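Glycosaminoglycan xylosylkinase (Hydra vulgaris, PDB 5XOM) is probably a Fam20-family sugar kinase that phosphorylates xylose in the linkage region of glycosaminoglycan chains. Local coordinates at residues 319-324 / 386-391; 225-230 / 243-248; 220-225 / 280-285. All blocks are in the same frame, centred on the assembly; numbering follows the deposited sequence.

Contact 1 (319-324 / 386-391); sequences CRLRSS and NVIIED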
# COMPACT_ATOMS: atom_id res chain seq x y z
N CYS A 319 29.40 1.32 18.25
CA CYS A 319 28.43 1.97 19.14
C CYS A 319 27.77 3.16 18.45
O CYS A 319 27.77 4.29 18.95
CB CYS A 319 29.07 2.37 20.46
SG CYS A 319 29.24 0.96 21.60
N ARG A 320 27.27 2.91 17.25
CA ARG A 320 26.38 3.83 16.55
C ARG A 320 25.17 3.04 16.09
O ARG A 320 25.29 1.86 15.71
CB ARG A 320 27.09 4.50 15.37
CG ARG A 320 28.37 5.24 15.79
CD ARG A 320 29.24 5.60 14.60
NE ARG A 320 28.54 6.45 13.64
CZ ARG A 320 28.46 7.77 13.74
NH1 ARG A 320 29.06 8.40 14.74
NH2 ARG A 320 27.79 8.46 12.82
N LEU A 321 24.00 3.66 16.13
CA LEU A 321 22.78 2.96 15.78
C LEU A 321 21.81 3.97 15.21
O LEU A 321 21.56 5.02 15.81
CB LEU A 321 22.16 2.26 16.99
CG LEU A 321 20.83 1.52 16.74
CD1 LEU A 321 20.96 0.47 15.64
CD2 LEU A 321 20.32 0.88 18.03
N ARG A 322 21.27 3.65 14.03
CA ARG A 322 20.32 4.53 13.38
C ARG A 322 19.06 4.66 14.22
O ARG A 322 18.56 3.68 14.77
CB ARG A 322 19.98 4.02 11.99
CG ARG A 322 18.79 4.71 11.35
CD ARG A 322 18.67 4.34 9.87
NE ARG A 322 19.80 4.83 9.08
CZ ARG A 322 20.57 4.05 8.33
NH1 ARG A 322 20.35 2.73 8.26
NH2 ARG A 322 21.57 4.57 7.63
N SER A 323 18.54 5.89 14.30
CA SER A 323 17.44 6.19 15.21
C SER A 323 16.20 5.37 14.88
O SER A 323 15.56 4.82 15.78
CB SER A 323 17.13 7.69 15.18
OG SER A 323 16.02 8.00 16.01
N SER A 324 15.81 5.31 13.60
CA SER A 324 14.62 4.56 13.23
C SER A 324 14.76 3.08 13.59
O SER A 324 13.78 2.44 13.99
CB SER A 324 14.31 4.71 11.74
OG SER A 324 15.43 4.39 10.93
N ASN A 386 25.03 10.06 21.91
CA ASN A 386 26.14 9.91 20.97
C ASN A 386 26.12 8.57 20.24
O ASN A 386 26.94 8.36 19.33
CB ASN A 386 27.50 10.05 21.68
CG ASN A 386 27.60 11.33 22.50
OD1 ASN A 386 27.96 11.28 23.68
ND2 ASN A 386 27.24 12.45 21.90
N VAL A 387 25.23 7.66 20.61
CA VAL A 387 25.07 6.38 19.92
C VAL A 387 23.91 6.43 18.93
O VAL A 387 24.03 5.92 17.82
CB VAL A 387 24.89 5.24 20.94
CG1 VAL A 387 24.33 4.00 20.24
CG2 VAL A 387 26.21 4.93 21.63
N ILE A 388 22.78 7.00 19.33
CA ILE A 388 21.62 7.11 18.46
C ILE A 388 21.85 8.23 17.46
O ILE A 388 21.95 9.40 17.85
CB ILE A 388 20.35 7.35 19.29
CG1 ILE A 388 20.11 6.17 20.24
CG2 ILE A 388 19.16 7.58 18.38
CD1 ILE A 388 20.18 4.82 19.55
N ILE A 389 21.94 7.88 16.18
CA ILE A 389 22.13 8.85 15.10
C ILE A 389 20.84 8.97 14.32
O ILE A 389 20.36 7.99 13.73
CB ILE A 389 23.30 8.47 14.18
CG1 ILE A 389 24.65 8.73 14.85
CG2 ILE A 389 23.24 9.27 12.89
CD1 ILE A 389 25.21 7.55 15.55
N GLU A 390 20.28 10.18 14.29
CA GLU A 390 19.11 10.48 13.47
C GLU A 390 19.61 10.98 12.12
O GLU A 390 19.94 12.16 11.97
CB GLU A 390 18.20 11.50 14.15
CG GLU A 390 17.04 11.95 13.27
CD GLU A 390 16.11 10.80 12.88
OE1 GLU A 390 15.24 10.43 13.69
OE2 GLU A 390 16.27 10.25 11.77
N ASP A 391 19.69 10.08 11.15
CA ASP A 391 20.07 10.44 9.79
C ASP A 391 18.87 10.52 8.86
O ASP A 391 19.04 10.62 7.64
CB ASP A 391 21.11 9.46 9.23
CG ASP A 391 20.54 8.05 8.99
OD1 ASP A 391 19.43 7.74 9.47
OD2 ASP A 391 21.22 7.26 8.30
O HOH W 1 13.97 8.18 13.88
O HOH W 2 17.02 7.26 11.52

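Contact 2 (225-230 / 243-248); sequences HPWRRT and HYCESV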
# COMPACT_ATOMS: atom_id res chain seq x y z
N HIS A 225 33.15 -6.94 3.16
CA HIS A 225 32.66 -6.45 4.45
C HIS A 225 33.85 -6.18 5.37
O HIS A 225 34.69 -7.05 5.57
CB HIS A 225 31.75 -7.49 5.09
CG HIS A 225 30.81 -6.92 6.12
ND1 HIS A 225 31.26 -6.34 7.29
CD2 HIS A 225 29.46 -6.89 6.18
CE1 HIS A 225 30.22 -5.94 8.00
NE2 HIS A 225 29.12 -6.27 7.35
N PRO A 226 33.96 -4.96 5.94
CA PRO A 226 35.08 -4.67 6.85
C PRO A 226 35.18 -5.65 8.01
O PRO A 226 36.26 -5.82 8.59
CB PRO A 226 34.77 -3.25 7.34
CG PRO A 226 33.99 -2.64 6.23
CD PRO A 226 33.16 -3.76 5.65
N TRP A 227 34.07 -6.30 8.37
CA TRP A 227 34.05 -7.25 9.48
C TRP A 227 34.00 -8.70 9.01
O TRP A 227 33.60 -9.58 9.78
CB TRP A 227 32.89 -6.94 10.42
CG TRP A 227 33.17 -5.77 11.32
CD1 TRP A 227 33.72 -5.81 12.56
CD2 TRP A 227 32.93 -4.38 11.03
NE1 TRP A 227 33.84 -4.54 13.08
CE2 TRP A 227 33.36 -3.65 12.16
CE3 TRP A 227 32.40 -3.69 9.94
CZ2 TRP A 227 33.27 -2.26 12.22
CZ3 TRP A 227 32.31 -2.31 10.01
CH2 TRP A 227 32.74 -1.61 11.14
N ARG A 228 34.40 -8.97 7.77
CA ARG A 228 34.42 -10.33 7.27
C ARG A 228 35.39 -11.20 8.05
O ARG A 228 36.34 -10.72 8.68
CB ARG A 228 34.78 -10.35 5.78
CG ARG A 228 36.20 -9.88 5.46
CD ARG A 228 36.34 -9.65 3.97
NE ARG A 228 37.69 -9.23 3.59
CZ ARG A 228 38.14 -7.98 3.66
NH1 ARG A 228 37.35 -7.01 4.12
NH2 ARG A 228 39.38 -7.70 3.29
N ARG A 229 35.15 -12.51 8.00
CA ARG A 229 35.98 -13.48 8.68
C ARG A 229 37.15 -13.88 7.79
O ARG A 229 37.22 -13.54 6.60
CB ARG A 229 35.16 -14.71 9.07
CG ARG A 229 34.03 -14.35 9.99
CD ARG A 229 32.98 -15.44 10.11
NE ARG A 229 31.87 -14.93 10.90
CZ ARG A 229 31.85 -14.90 12.23
NH1 ARG A 229 32.88 -15.37 12.91
NH2 ARG A 229 30.80 -14.40 12.87
N THR A 230 38.09 -14.62 8.38
CA THR A 230 39.30 -14.99 7.66
C THR A 230 39.11 -16.24 6.81
O THR A 230 39.79 -16.41 5.79
CB THR A 230 40.45 -15.23 8.64
OG1 THR A 230 40.02 -16.17 9.63
CG2 THR A 230 40.82 -13.93 9.33
N HIS A 243 39.55 -1.02 18.98
CA HIS A 243 39.24 0.28 18.39
C HIS A 243 39.16 0.20 16.87
O HIS A 243 39.42 1.18 16.17
CB HIS A 243 40.29 1.30 18.84
CG HIS A 243 40.49 1.33 20.32
ND1 HIS A 243 40.10 2.40 21.10
CD2 HIS A 243 41.03 0.42 21.17
CE1 HIS A 243 40.40 2.15 22.37
NE2 HIS A 243 40.96 0.95 22.43
N TYR A 244 38.80 -0.98 16.35
CA TYR A 244 38.82 -1.25 14.92
C TYR A 244 37.88 -0.34 14.13
O TYR A 244 38.19 0.04 13.00
CB TYR A 244 38.44 -2.71 14.67
CG TYR A 244 38.37 -3.10 13.21
CD1 TYR A 244 39.52 -3.28 12.46
CD2 TYR A 244 37.14 -3.26 12.58
CE1 TYR A 244 39.46 -3.64 11.13
CE2 TYR A 244 37.07 -3.62 11.24
CZ TYR A 244 38.23 -3.80 10.52
OH TYR A 244 38.16 -4.15 9.19
N CYS A 245 36.72 0.02 14.71
CA CYS A 245 35.78 0.88 13.98
C CYS A 245 36.41 2.24 13.68
O CYS A 245 36.19 2.81 12.60
CB CYS A 245 34.48 1.07 14.77
SG CYS A 245 33.14 1.90 13.84
N GLU A 246 37.18 2.77 14.62
CA GLU A 246 37.90 4.02 14.40
C GLU A 246 38.74 3.97 13.13
O GLU A 246 38.86 4.97 12.41
CB GLU A 246 38.78 4.31 15.62
CG GLU A 246 37.99 4.52 16.91
CD GLU A 246 38.88 4.59 18.14
OE1 GLU A 246 40.08 4.91 17.99
OE2 GLU A 246 38.37 4.37 19.25
N SER A 247 39.31 2.80 12.83
CA SER A 247 40.09 2.64 11.61
C SER A 247 39.21 2.58 10.36
O SER A 247 39.63 3.05 9.29
CB SER A 247 40.95 1.38 11.71
OG SER A 247 41.25 0.86 10.48
N VAL A 248 38.01 2.00 10.46
CA VAL A 248 37.15 1.84 9.30
C VAL A 248 36.64 3.19 8.81
O VAL A 248 36.57 3.44 7.60
CB VAL A 248 35.99 0.88 9.62
CG1 VAL A 248 35.03 0.78 8.43
CG2 VAL A 248 36.53 -0.48 10.00

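Contact 3 (220-225 / 280-285); sequences VLKLPH and HYEYIE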
# COMPACT_ATOMS: atom_id res chain seq x y z
N VAL A 220 23.43 -4.12 -8.87
CA VAL A 220 23.95 -4.39 -7.54
C VAL A 220 25.47 -4.35 -7.60
O VAL A 220 26.07 -4.97 -8.48
CB VAL A 220 23.43 -5.74 -7.01
CG1 VAL A 220 24.19 -6.14 -5.77
CG2 VAL A 220 21.94 -5.65 -6.71
N LEU A 221 26.08 -3.63 -6.66
CA LEU A 221 27.53 -3.57 -6.52
C LEU A 221 27.95 -4.26 -5.24
O LEU A 221 27.25 -4.20 -4.22
CB LEU A 221 28.03 -2.12 -6.53
CG LEU A 221 27.88 -1.39 -7.87
CD1 LEU A 221 28.24 0.08 -7.72
CD2 LEU A 221 28.76 -2.05 -8.94
N LYS A 222 29.10 -4.93 -5.28
CA LYS A 222 29.59 -5.74 -4.18
C LYS A 222 30.93 -5.23 -3.69
O LYS A 222 31.82 -4.92 -4.49
CB LYS A 222 29.71 -7.20 -4.61
CG LYS A 222 30.21 -8.14 -3.53
CD LYS A 222 30.71 -9.44 -4.14
CE LYS A 222 29.63 -10.11 -4.98
NZ LYS A 222 28.69 -10.91 -4.15
N LEU A 223 31.09 -5.14 -2.37
CA LEU A 223 32.33 -4.78 -1.71
C LEU A 223 32.60 -5.73 -0.56
O LEU A 223 31.67 -6.32 0.00
CB LEU A 223 32.29 -3.34 -1.17
CG LEU A 223 32.29 -2.21 -2.20
CD1 LEU A 223 32.13 -0.85 -1.53
CD2 LEU A 223 33.58 -2.26 -3.01
N PRO A 224 33.87 -5.92 -0.19
CA PRO A 224 34.18 -6.75 0.98
C PRO A 224 33.68 -6.11 2.27
O PRO A 224 33.77 -4.89 2.45
CB PRO A 224 35.71 -6.85 0.96
CG PRO A 224 36.16 -5.70 0.13
CD PRO A 224 35.09 -5.47 -0.89
N HIS A 225 33.15 -6.94 3.16
CA HIS A 225 32.66 -6.45 4.45
C HIS A 225 33.85 -6.18 5.37
O HIS A 225 34.69 -7.05 5.57
CB HIS A 225 31.75 -7.49 5.09
CG HIS A 225 30.81 -6.92 6.12
ND1 HIS A 225 31.26 -6.34 7.29
CD2 HIS A 225 29.46 -6.89 6.18
CE1 HIS A 225 30.22 -5.94 8.00
NE2 HIS A 225 29.12 -6.27 7.35
N HIS A 280 31.13 -10.57 1.92
CA HIS A 280 30.96 -9.46 0.99
C HIS A 280 29.52 -8.99 1.07
O HIS A 280 28.60 -9.81 1.11
CB HIS A 280 31.29 -9.86 -0.46
CG HIS A 280 32.75 -10.05 -0.72
ND1 HIS A 280 33.48 -11.10 -0.20
CD2 HIS A 280 33.62 -9.32 -1.46
CE1 HIS A 280 34.73 -11.01 -0.60
NE2 HIS A 280 34.84 -9.94 -1.37
N TYR A 281 29.32 -7.68 1.09
CA TYR A 281 27.97 -7.13 1.08
C TYR A 281 27.67 -6.52 -0.28
O TYR A 281 28.57 -6.24 -1.08
CB TYR A 281 27.77 -6.10 2.20
CG TYR A 281 28.56 -4.82 2.06
CD1 TYR A 281 28.02 -3.73 1.38
CD2 TYR A 281 29.82 -4.68 2.61
CE1 TYR A 281 28.72 -2.54 1.25
CE2 TYR A 281 30.53 -3.50 2.49
CZ TYR A 281 29.97 -2.43 1.81
OH TYR A 281 30.67 -1.25 1.67
N GLU A 282 26.38 -6.34 -0.55
CA GLU A 282 25.91 -5.84 -1.83
C GLU A 282 24.96 -4.67 -1.59
O GLU A 282 24.24 -4.64 -0.58
CB GLU A 282 25.21 -6.95 -2.63
CG GLU A 282 26.17 -8.03 -3.12
CD GLU A 282 25.46 -9.26 -3.67
OE1 GLU A 282 25.48 -9.46 -4.90
OE2 GLU A 282 24.89 -10.03 -2.87
N TYR A 283 24.96 -3.72 -2.52
CA TYR A 283 24.17 -2.51 -2.34
C TYR A 283 23.66 -2.00 -3.69
O TYR A 283 24.24 -2.30 -4.73
CB TYR A 283 24.98 -1.42 -1.62
CG TYR A 283 26.20 -0.90 -2.36
CD1 TYR A 283 27.43 -1.55 -2.26
CD2 TYR A 283 26.14 0.26 -3.12
CE1 TYR A 283 28.55 -1.07 -2.92
CE2 TYR A 283 27.26 0.75 -3.79
CZ TYR A 283 28.46 0.09 -3.68
OH TYR A 283 29.57 0.58 -4.34
N ILE A 284 22.55 -1.27 -3.64
CA ILE A 284 22.02 -0.56 -4.80
C ILE A 284 22.38 0.91 -4.64
O ILE A 284 22.71 1.38 -3.55
CB ILE A 284 20.49 -0.75 -4.95
CG1 ILE A 284 19.76 -0.26 -3.70
CG2 ILE A 284 20.15 -2.20 -5.27
CD1 ILE A 284 18.23 -0.27 -3.83
N GLU A 285 22.33 1.64 -5.75
CA GLU A 285 22.76 3.03 -5.72
C GLU A 285 22.20 3.77 -6.93
O GLU A 285 22.16 3.23 -8.04
CB GLU A 285 24.29 3.12 -5.69
CG GLU A 285 24.84 4.53 -5.54
CD GLU A 285 26.34 4.53 -5.31
OE1 GLU A 285 27.07 4.11 -6.21
OE2 GLU A 285 26.79 4.96 -4.22

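Contact 1 (319-324 / 386-391)
A short parallel pairing of two strands, Leu321 with Ile388 and Arg322 with Ile389, joins the chain leaving helix 313-318 to the C-terminal tail. Leu321 uses both backbone groups: its N donates to Val387 O (2.8 Å), and its O accepts a nearly straight bond from Ile389 N (2.9 Å, 169° at the hydrogen). Two residues on, Ser323 N donates to Ile389 O from above the carbonyl plane. Arg322 is the N-cap residue of helix 323-334. With CG anti to the backbone N (chi1 168°) and a bend at chi3, its guanidinium presents an edge to Asp391. The grip is side-on and nearly coplanar (14°): Arg322 NE lies 3.0 Å from Asp391 OD1, Arg322 NH2 lies 2.8 Å from Asp391 OD2, and NE donates to OD2 as well. Arg322 NH1 turns instead to Asp262 and Asp265, linking the tail to helix 259-273 of the kinase-like domain. A leucine here would probably leave these three carboxylates close together without their common cation. Ile389 CD1 sits over one guanidinium face of Arg320, 3.7 Å from Arg320 CZ. On the face bearing Leu321, its CB touches Ile388 CD1 at 4.1 Å, with Tyr326 against both. A water bridges Ser323 OG and Glu390 OE1, donating to the carboxylate, whose other oxygen, OE2, accepts from His392 N. Cys319, disulfide-bonded to Cys378, lays its CB 4.0 Å from Val387 CG2.

Contact 2 (225-230 / 243-248)
Tyr244, in the first turn of the short helix 244-248, reaches across to Pro226 and Trp227 with CG anti to its backbone N (chi1 178°). Its hydroxyl OH donates a short bond to Pro226 O (2.6 Å), arriving tilted 27° from the carbonyl plane. The same ring makes a T-shaped contact with the indole: the CD2-CE2 edge of Tyr244 points at one face of the Trp227 five-membered ring, with centroids 5.1 Å apart and planes at 80°. The closest atoms of this stack are Tyr244 CD2 and Trp227 NE1, at 3.6 Å. NE1 itself is hydrogen-bonded to Gln317 of helix 313-318, so the indole is fixed along its polar edge as well as over this face. The residues that receive the tyrosine belong to a type I beta turn, His225 to Arg228, which follows edge strand 221-224. Within it Trp227 N donates to His225 ND1 (3.0 Å) in the imidazole plane, while Arg228 N and NH1 approach His225 O from opposite faces of its carbonyl plane. Cys245 comes next, its CB lying near the indole plane at the rim, 4.4 Å from Trp227 CZ2; its sulfur is tied to Cys318 by a disulfide. One turn beyond Tyr244, Val248 divides its branches between two partners: CG2 meets Trp227 CH2 at 4.1 Å, and CG1 rests 4.2 Å from Pro226 CB, where Tyr254 also packs on both side chains.

Contact 3 (220-225 / 280-285)
Leu221 and Tyr283 exchange two backbone hydrogen bonds across an antiparallel strand pair: Leu221 N donates to Tyr283 O (3.0 Å, 171° at the hydrogen), and Tyr283 N returns a bond to Leu221 O (2.9 Å). Two residues on, the exchange is repeated, with Leu223 N to Tyr281 O at 3.0 Å and Tyr281 N to Leu223 O at 2.9 Å, so all eight inward-facing N and O atoms of these two pairs are satisfied. Leu221 O also receives a CA-H...O contact from Glu282 CA (3.2 Å). Between the two hydrogen-bonded pairs lies the non-hydrogen-bonded pair Lys222-Glu282, whose side chains run side by side; the lysine bends at chi3 and chi4, yet its salt bridge from Lys222 NZ to Glu282 OE1 is long, at 3.6 Å. Strand 280-286 is the middle one of a three-stranded antiparallel sheet, for Glu282 and Ile284 hydrogen-bond through their backbones to Ile293 and Met291 on its other side. Its hairpin with 289-292 probably corresponds to the small C-lobe hairpin of protein kinases.

On the face carrying the tyrosines, with CG between the backbone N and the carbonyl carbon (chi1 64°), the Tyr283 ring folds over the adjoining strand, where Leu221 CB makes a CH-pi contact 4.0 Å from its centroid; Arg259 adds a cation-pi contact. Tyr281 OH, 3.5 Å from Leu223 CD1, is hydrogen-bonded to both Tyr254 OH and Arg259 NH1, which hold the far end of the side chain in place. Its ring turns an edge toward the face of His225 in an offset edge-to-face pair (84°). At this same end of the strand pair, Pro224 CA lies over one face of the His280 imidazole in a second CH-pi contact.

Along the chain, contact 3 opens first, and both segments of contact 2 fall within the stretch between its strands; contact 1 follows and ends two residues short of the C-terminus. Contacts 2 and 3 share His225 and touch where Pro226 CD lies 4.1 Å from Tyr281 CE2, their centres about 16 Å apart. Contact 1 is more distant, its centre about 19 Å from that of contact 2 and about 22 Å from that of contact 3. Helix 259-273 packs against all three, and the disulfide Cys245-Cys318 ties contact 2 to the residue preceding contact 1. Sheet, turn and tail are thus gathered around one helix of the Fam20 kinase domain.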